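Local coordinates for protein glycosyl hydrolase family 88 (Pedobacter heparinus, PDB 3WIW) that probably removes the unsaturated uronic acid from the non-reducing end of heparin-derived oligosaccharides, at residues M206-S215 against K266-F277. Residues are numbered along the deposited sequence; the frame is centred on the assembly and turned at random. Where two conformers were deposited one is given.
Sequences MKNHFRKDYS and KFIEHAEHIAAF
H270 points the edge of its imidazole at the face of F210, a T-shaped pair with planes at 87° and NE2 over the centre of the F210 ring, 3.4 Å from F210 CD1. A chi1 of -162°, with CG opposite the backbone N, carries the H270 imidazole off its helix toward 206-215. Y214 and H273 make the second aromatic pair, an offset stack with centroids 4.3 Å apart and planes at 13°; H273 CB sits over the Y214 ring in a CH-pi contact, and Y214 OH lies over the imidazole. H270 CE1 lies at the edge of the Y214 ring, 3.8 Å from Y214 CD1. With a serine in place of Y214, H273 would probably lose its stacking partner and be left freer to turn, while a gap opened beside H270.

In the conformer given, M206 covers one face of H270 through CG, 3.6 Å from H270 CD2, and its SD reaches the edge of F267, 4.0 Å from CD1, a Met-aromatic contact. I274 CD1 packs 3.5 Å from F210 CE2. At F277, S215 lies over one face of the ring, S215 CB 3.4 Å from F277 CZ.

The loop is braced internally: D213 OD1 accepts from both S215 OG and S215 N, the latter closing an Asx turn that overlaps the type I turn 211-214, and R211 NH2 donates to S215 OG.

The contact fastens the end of helix 192-208 and the loop leading to strand 219-222 against helix 265-279 of the alpha6/alpha6-barrel; Y255 of helix 245-262 meets H270 edge-to-face.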
ATOM      1  N   MET A 206      13.575  -5.468   9.908  0.51 11.83           N
ATOM      2  CA  MET A 206      14.462  -4.325   9.925  0.51 13.13           C
ATOM      3  C   MET A 206      15.917  -4.788   9.854  0.51 14.18           C
ATOM      4  O   MET A 206      16.756  -4.163   9.185  0.51 16.13           O
ATOM      5  CB  MET A 206      14.172  -3.492  11.174  0.51 14.50           C
ATOM      6  CG  MET A 206      14.797  -2.131  11.186  0.51 15.20           C
ATOM      7  SD  MET A 206      14.195  -1.022  12.466  0.51 14.34           S
ATOM      8  CE  MET A 206      15.752  -0.309  12.887  0.51 16.57           C
ATOM      9  N   LYS A 207      16.207  -5.893  10.537  1.00 13.49           N
ATOM     10  CA  LYS A 207      17.519  -6.511  10.479  1.00 14.86           C
ATOM     11  C   LYS A 207      17.786  -7.187   9.114  1.00 16.06           C
ATOM     12  O   LYS A 207      18.768  -6.886   8.433  1.00 19.34           O
ATOM     13  CB  LYS A 207      17.661  -7.530  11.601  1.00 15.44           C
ATOM     14  CG  LYS A 207      18.991  -8.231  11.596  1.00 16.87           C
ATOM     15  CD  LYS A 207      19.073  -9.264  12.705  1.00 17.93           C
ATOM     16  CE  LYS A 207      20.425  -9.959  12.685  1.00 19.32           C
ATOM     17  NZ  LYS A 207      20.486 -11.080  13.658  1.00 21.25           N
ATOM     18  N   ASN A 208      16.894  -8.068   8.686  1.00 12.99           N
ATOM     19  CA  ASN A 208      17.237  -9.004   7.623  1.00 13.18           C
ATOM     20  C   ASN A 208      16.900  -8.554   6.208  1.00 12.09           C
ATOM     21  O   ASN A 208      17.549  -8.985   5.256  1.00 13.17           O
ATOM     22  CB  ASN A 208      16.611 -10.371   7.911  1.00 13.75           C
ATOM     23  CG  ASN A 208      17.097 -10.951   9.210  1.00 14.04           C
ATOM     24  OD1 ASN A 208      18.310 -10.965   9.472  1.00 15.01           O
ATOM     25  ND2 ASN A 208      16.170 -11.422  10.036  1.00 14.40           N
ATOM     26  N   HIS A 209      15.885  -7.710   6.050  1.00 11.25           N
ATOM     27  CA  HIS A 209      15.482  -7.309   4.704  1.00 10.60           C
ATOM     28  C   HIS A 209      16.299  -6.148   4.124  1.00 11.28           C
ATOM     29  O   HIS A 209      16.110  -5.798   2.970  1.00 12.27           O
ATOM     30  CB  HIS A 209      13.995  -6.926   4.655  1.00 10.76           C
ATOM     31  CG  HIS A 209      13.111  -7.992   4.094  1.00 10.46           C
ATOM     32  ND1 HIS A 209      12.509  -8.952   4.881  1.00 10.96           N
ATOM     33  CD2 HIS A 209      12.682  -8.207   2.827  1.00 11.44           C
ATOM     34  CE1 HIS A 209      11.777  -9.736   4.107  1.00 11.79           C
ATOM     35  NE2 HIS A 209      11.861  -9.307   2.861  1.00 11.55           N
ATOM     36  N   PHE A 210      17.184  -5.548   4.911  1.00 11.63           N
ATOM     37  CA  PHE A 210      17.880  -4.328   4.496  1.00 11.17           C
ATOM     38  C   PHE A 210      19.354  -4.511   4.300  1.00 12.01           C
ATOM     39  O   PHE A 210      20.019  -5.145   5.114  1.00 13.91           O
ATOM     40  CB  PHE A 210      17.586  -3.162   5.455  1.00 11.36           C
ATOM     41  CG  PHE A 210      16.159  -2.731   5.388  1.00 11.19           C
ATOM     42  CD1 PHE A 210      15.158  -3.420   6.110  1.00 11.19           C
ATOM     43  CD2 PHE A 210      15.785  -1.705   4.529  1.00 10.86           C
ATOM     44  CE1 PHE A 210      13.821  -3.059   5.987  1.00 11.46           C
ATOM     45  CE2 PHE A 210      14.458  -1.350   4.409  1.00 10.55           C
ATOM     46  CZ  PHE A 210      13.475  -2.016   5.121  1.00 11.14           C
ATOM     47  N   ARG A 211      19.837  -3.970   3.186  1.00 11.86           N
ATOM     48  CA  ARG A 211      21.262  -3.930   2.874  1.00 12.63           C
ATOM     49  C   ARG A 211      21.908  -2.762   3.610  1.00 13.13           C
ATOM     50  O   ARG A 211      21.214  -1.931   4.193  1.00 13.97           O
ATOM     51  CB  ARG A 211      21.461  -3.774   1.364  1.00 13.04           C
ATOM     52  CG  ARG A 211      20.751  -4.854   0.576  1.00 12.69           C
ATOM     53  CD  ARG A 211      21.142  -4.835  -0.907  1.00 12.66           C
ATOM     54  NE  ARG A 211      20.307  -5.745  -1.705  1.00 12.07           N
ATOM     55  CZ  ARG A 211      19.132  -5.417  -2.250  1.00 10.38           C
ATOM     56  NH1 ARG A 211      18.453  -6.315  -2.934  1.00 11.18           N
ATOM     57  NH2 ARG A 211      18.654  -4.191  -2.131  1.00 11.59           N
ATOM     58  N   LYS A 212      23.239  -2.670   3.584  0.69 14.75           N
ATOM     59  CA  LYS A 212      23.920  -1.605   4.319  0.69 16.55           C
ATOM     60  C   LYS A 212      23.541  -0.201   3.839  0.69 15.90           C
ATOM     61  O   LYS A 212      23.568   0.755   4.620  0.69 17.10           O
ATOM     62  CB  LYS A 212      25.442  -1.799   4.298  0.69 18.65           C
ATOM     63  CG  LYS A 212      25.908  -3.029   5.068  0.69 20.35           C
ATOM     64  CD  LYS A 212      27.383  -2.966   5.450  0.69 25.01           C
ATOM     65  CE  LYS A 212      28.303  -2.967   4.248  0.69 27.88           C
ATOM     66  NZ  LYS A 212      27.993  -4.085   3.309  0.69 29.21           N
ATOM     67  N   ASP A 213      23.164  -0.070   2.571  1.00 14.40           N
ATOM     68  CA  ASP A 213      22.760   1.243   2.062  1.00 14.78           C
ATOM     69  C   ASP A 213      21.286   1.593   2.314  1.00 13.23           C
ATOM     70  O   ASP A 213      20.803   2.630   1.835  1.00 14.17           O
ATOM     71  CB  ASP A 213      23.100   1.387   0.573  1.00 15.37           C
ATOM     72  CG  ASP A 213      22.299   0.450  -0.329  1.00 15.62           C
ATOM     73  OD1 ASP A 213      21.509  -0.379   0.180  1.00 14.37           O
ATOM     74  OD2 ASP A 213      22.465   0.555  -1.577  1.00 17.51           O
ATOM     75  N   TYR A 214      20.601   0.741   3.078  1.00 12.89           N
ATOM     76  CA  TYR A 214      19.172   0.881   3.407  1.00 11.81           C
ATOM     77  C   TYR A 214      18.226   0.569   2.257  1.00 11.63           C
ATOM     78  O   TYR A 214      17.011   0.727   2.398  1.00 12.20           O
ATOM     79  CB  TYR A 214      18.827   2.234   4.040  1.00 11.82           C
ATOM     80  CG  TYR A 214      19.538   2.481   5.341  1.00 12.87           C
ATOM     81  CD1 TYR A 214      19.076   1.916   6.525  1.00 14.39           C
ATOM     82  CD2 TYR A 214      20.670   3.289   5.384  1.00 13.45           C
ATOM     83  CE1 TYR A 214      19.739   2.148   7.739  1.00 15.35           C
ATOM     84  CE2 TYR A 214      21.344   3.516   6.570  1.00 14.15           C
ATOM     85  CZ  TYR A 214      20.875   2.955   7.754  1.00 14.07           C
ATOM     86  OH  TYR A 214      21.554   3.216   8.931  1.00 16.04           O
ATOM     87  N   SER A 215      18.748   0.092   1.130  1.00 11.35           N
ATOM     88  CA  SER A 215      17.882  -0.576   0.156  1.00 10.54           C
ATOM     89  C   SER A 215      17.363  -1.887   0.743  1.00 10.45           C
ATOM     90  O   SER A 215      17.976  -2.474   1.641  1.00 11.39           O
ATOM     91  CB  SER A 215      18.624  -0.846  -1.155  1.00 11.96           C
ATOM     92  OG  SER A 215      19.686  -1.772  -1.002  1.00 12.38           O
ATOM     93  N   LYS A 266      13.162   3.397  17.129  1.00 16.93           N
ATOM     94  CA  LYS A 266      13.982   2.647  16.169  1.00 16.79           C
ATOM     95  C   LYS A 266      13.316   2.633  14.788  1.00 13.82           C
ATOM     96  O   LYS A 266      13.987   2.694  13.746  1.00 14.89           O
ATOM     97  CB  LYS A 266      14.194   1.214  16.610  1.00 19.56           C
ATOM     98  CG  LYS A 266      15.076   1.088  17.811  1.00 22.98           C
ATOM     99  CD  LYS A 266      15.183  -0.365  18.232  1.00 26.33           C
ATOM    100  CE  LYS A 266      16.093  -0.517  19.439  1.00 29.39           C
ATOM    101  NZ  LYS A 266      16.347  -1.952  19.743  1.00 31.60           N
ATOM    102  N   PHE A 267      11.989   2.589  14.763  1.00 13.11           N
ATOM    103  CA  PHE A 267      11.268   2.560  13.502  1.00 12.02           C
ATOM    104  C   PHE A 267      11.317   3.900  12.764  1.00 12.77           C
ATOM    105  O   PHE A 267      11.450   3.929  11.544  1.00 12.74           O
ATOM    106  CB  PHE A 267       9.822   2.133  13.734  1.00 11.55           C
ATOM    107  CG  PHE A 267       9.664   0.730  14.254  1.00 12.11           C
ATOM    108  CD1 PHE A 267      10.555  -0.287  13.908  1.00 13.14           C
ATOM    109  CD2 PHE A 267       8.593   0.421  15.087  1.00 14.15           C
ATOM    110  CE1 PHE A 267      10.354  -1.594  14.388  1.00 14.09           C
ATOM    111  CE2 PHE A 267       8.410  -0.864  15.579  1.00 13.69           C
ATOM    112  CZ  PHE A 267       9.281  -1.872  15.223  1.00 14.37           C
ATOM    113  N   ILE A 268      11.190   5.016  13.480  0.67 14.20           N
ATOM    114  CA  ILE A 268      11.258   6.316  12.810  0.67 15.10           C
ATOM    115  C   ILE A 268      12.680   6.589  12.302  0.67 13.45           C
ATOM    116  O   ILE A 268      12.872   7.140  11.210  0.67 14.19           O
ATOM    117  CB  ILE A 268      10.697   7.488  13.674  0.67 16.59           C
ATOM    118  CG1 ILE A 268      10.448   8.730  12.812  0.67 17.95           C
ATOM    119  CG2 ILE A 268      11.621   7.836  14.822  0.67 17.38           C
ATOM    120  CD1 ILE A 268       9.812   9.875  13.601  0.67 18.91           C
ATOM    121  N   GLU A 269      13.680   6.190  13.081  0.67 13.58           N
ATOM    122  CA  GLU A 269      15.060   6.329  12.628  0.67 15.59           C
ATOM    123  C   GLU A 269      15.254   5.538  11.344  0.67 13.60           C
ATOM    124  O   GLU A 269      15.841   6.025  10.379  0.67 12.56           O
ATOM    125  CB  GLU A 269      16.037   5.842  13.698  0.67 19.97           C
ATOM    126  CG  GLU A 269      16.032   6.680  14.973  0.67 24.74           C
ATOM    127  CD  GLU A 269      16.658   5.967  16.173  0.67 29.16           C
ATOM    128  OE1 GLU A 269      17.019   4.772  16.054  0.67 31.05           O
ATOM    129  OE2 GLU A 269      16.788   6.606  17.237  0.67 30.85           O
ATOM    130  N   HIS A 270      14.738   4.315  11.314  1.00 12.79           N
ATOM    131  CA  HIS A 270      14.877   3.486  10.118  1.00 11.32           C
ATOM    132  C   HIS A 270      14.127   4.107   8.939  1.00 10.92           C
ATOM    133  O   HIS A 270      14.656   4.169   7.816  1.00 11.91           O
ATOM    134  CB  HIS A 270      14.421   2.066  10.397  1.00 10.94           C
ATOM    135  CG  HIS A 270      14.915   1.069   9.403  1.00 11.56           C
ATOM    136  ND1 HIS A 270      16.258   0.795   9.226  1.00 12.50           N
ATOM    137  CD2 HIS A 270      14.248   0.270   8.542  1.00 12.73           C
ATOM    138  CE1 HIS A 270      16.392  -0.134   8.297  1.00 12.80           C
ATOM    139  NE2 HIS A 270      15.187  -0.456   7.853  1.00 12.60           N
ATOM    140  N   ALA A 271      12.930   4.622   9.192  1.00 11.26           N
ATOM    141  CA  ALA A 271      12.168   5.310   8.161  1.00 10.18           C
ATOM    142  C   ALA A 271      12.940   6.485   7.549  1.00 10.73           C
ATOM    143  O   ALA A 271      12.924   6.675   6.321  1.00 11.11           O
ATOM    144  CB  ALA A 271      10.811   5.761   8.674  1.00 11.30           C
ATOM    145  N   GLU A 272      13.619   7.263   8.388  1.00 11.03           N
ATOM    146  CA  GLU A 272      14.375   8.388   7.863  1.00 11.82           C
ATOM    147  C   GLU A 272      15.562   7.932   7.021  1.00 11.07           C
ATOM    148  O   GLU A 272      15.877   8.575   6.020  1.00 12.02           O
ATOM    149  CB  GLU A 272      14.816   9.344   8.980  1.00 13.84           C
ATOM    150  CG  GLU A 272      13.645  10.082   9.616  1.00 15.91           C
ATOM    151  CD  GLU A 272      14.083  11.365  10.292  1.00 19.47           C
ATOM    152  OE1 GLU A 272      14.231  11.341  11.531  1.00 21.69           O
ATOM    153  OE2 GLU A 272      14.296  12.388   9.579  1.00 19.62           O
ATOM    154  N   HIS A 273      16.211   6.838   7.418  1.00 11.55           N
ATOM    155  CA  HIS A 273      17.313   6.292   6.604  1.00 11.83           C
ATOM    156  C   HIS A 273      16.806   5.820   5.242  1.00 11.45           C
ATOM    157  O   HIS A 273      17.419   6.109   4.204  1.00 11.60           O
ATOM    158  CB  HIS A 273      18.046   5.140   7.309  1.00 13.03           C
ATOM    159  CG  HIS A 273      18.840   5.558   8.508  1.00 14.64           C
ATOM    160  ND1 HIS A 273      19.768   6.577   8.469  1.00 17.07           N
ATOM    161  CD2 HIS A 273      18.870   5.072   9.775  1.00 16.18           C
ATOM    162  CE1 HIS A 273      20.320   6.714   9.660  1.00 17.26           C
ATOM    163  NE2 HIS A 273      19.790   5.814  10.471  1.00 17.40           N
ATOM    164  N   ILE A 274      15.677   5.121   5.235  1.00 11.06           N
ATOM    165  CA  ILE A 274      15.064   4.698   3.987  1.00 10.86           C
ATOM    166  C   ILE A 274      14.684   5.914   3.131  1.00 10.56           C
ATOM    167  O   ILE A 274      14.981   5.959   1.933  1.00 10.97           O
ATOM    168  CB  ILE A 274      13.828   3.811   4.238  1.00 10.79           C
ATOM    169  CG1 ILE A 274      14.232   2.490   4.907  1.00 10.58           C
ATOM    170  CG2 ILE A 274      13.100   3.532   2.906  1.00 11.10           C
ATOM    171  CD1 ILE A 274      13.015   1.721   5.442  1.00 11.46           C
ATOM    172  N   ALA A 275      14.102   6.929   3.764  1.00 11.36           N
ATOM    173  CA  ALA A 275      13.646   8.106   3.036  1.00 11.26           C
ATOM    174  C   ALA A 275      14.819   8.777   2.331  1.00 11.60           C
ATOM    175  O   ALA A 275      14.703   9.212   1.184  1.00 12.25           O
ATOM    176  CB  ALA A 275      12.962   9.090   3.975  1.00 11.58           C
ATOM    177  N   ALA A 276      15.956   8.881   3.007  1.00 11.87           N
ATOM    178  CA  ALA A 276      17.147   9.465   2.394  1.00 12.62           C
ATOM    179  C   ALA A 276      17.666   8.637   1.219  1.00 12.89           C
ATOM    180  O   ALA A 276      18.021   9.196   0.180  1.00 13.14           O
ATOM    181  CB  ALA A 276      18.241   9.679   3.448  1.00 13.24           C
ATOM    182  N   PHE A 277      17.709   7.316   1.373  1.00 12.42           N
ATOM    183  CA  PHE A 277      18.102   6.437   0.281  1.00 12.21           C
ATOM    184  C   PHE A 277      17.228   6.674  -0.960  1.00 11.23           C
ATOM    185  O   PHE A 277      17.742   6.794  -2.079  1.00 11.81           O
ATOM    186  CB  PHE A 277      18.044   4.965   0.714  1.00 12.60           C
ATOM    187  CG  PHE A 277      18.197   3.997  -0.437  1.00 12.28           C
ATOM    188  CD1 PHE A 277      19.445   3.782  -1.040  1.00 13.00           C
ATOM    189  CD2 PHE A 277      17.084   3.339  -0.955  1.00 13.22           C
ATOM    190  CE1 PHE A 277      19.562   2.914  -2.129  1.00 13.92           C
ATOM    191  CE2 PHE A 277      17.210   2.468  -2.046  1.00 13.72           C
ATOM    192  CZ  PHE A 277      18.448   2.266  -2.628  1.00 13.48           C
TER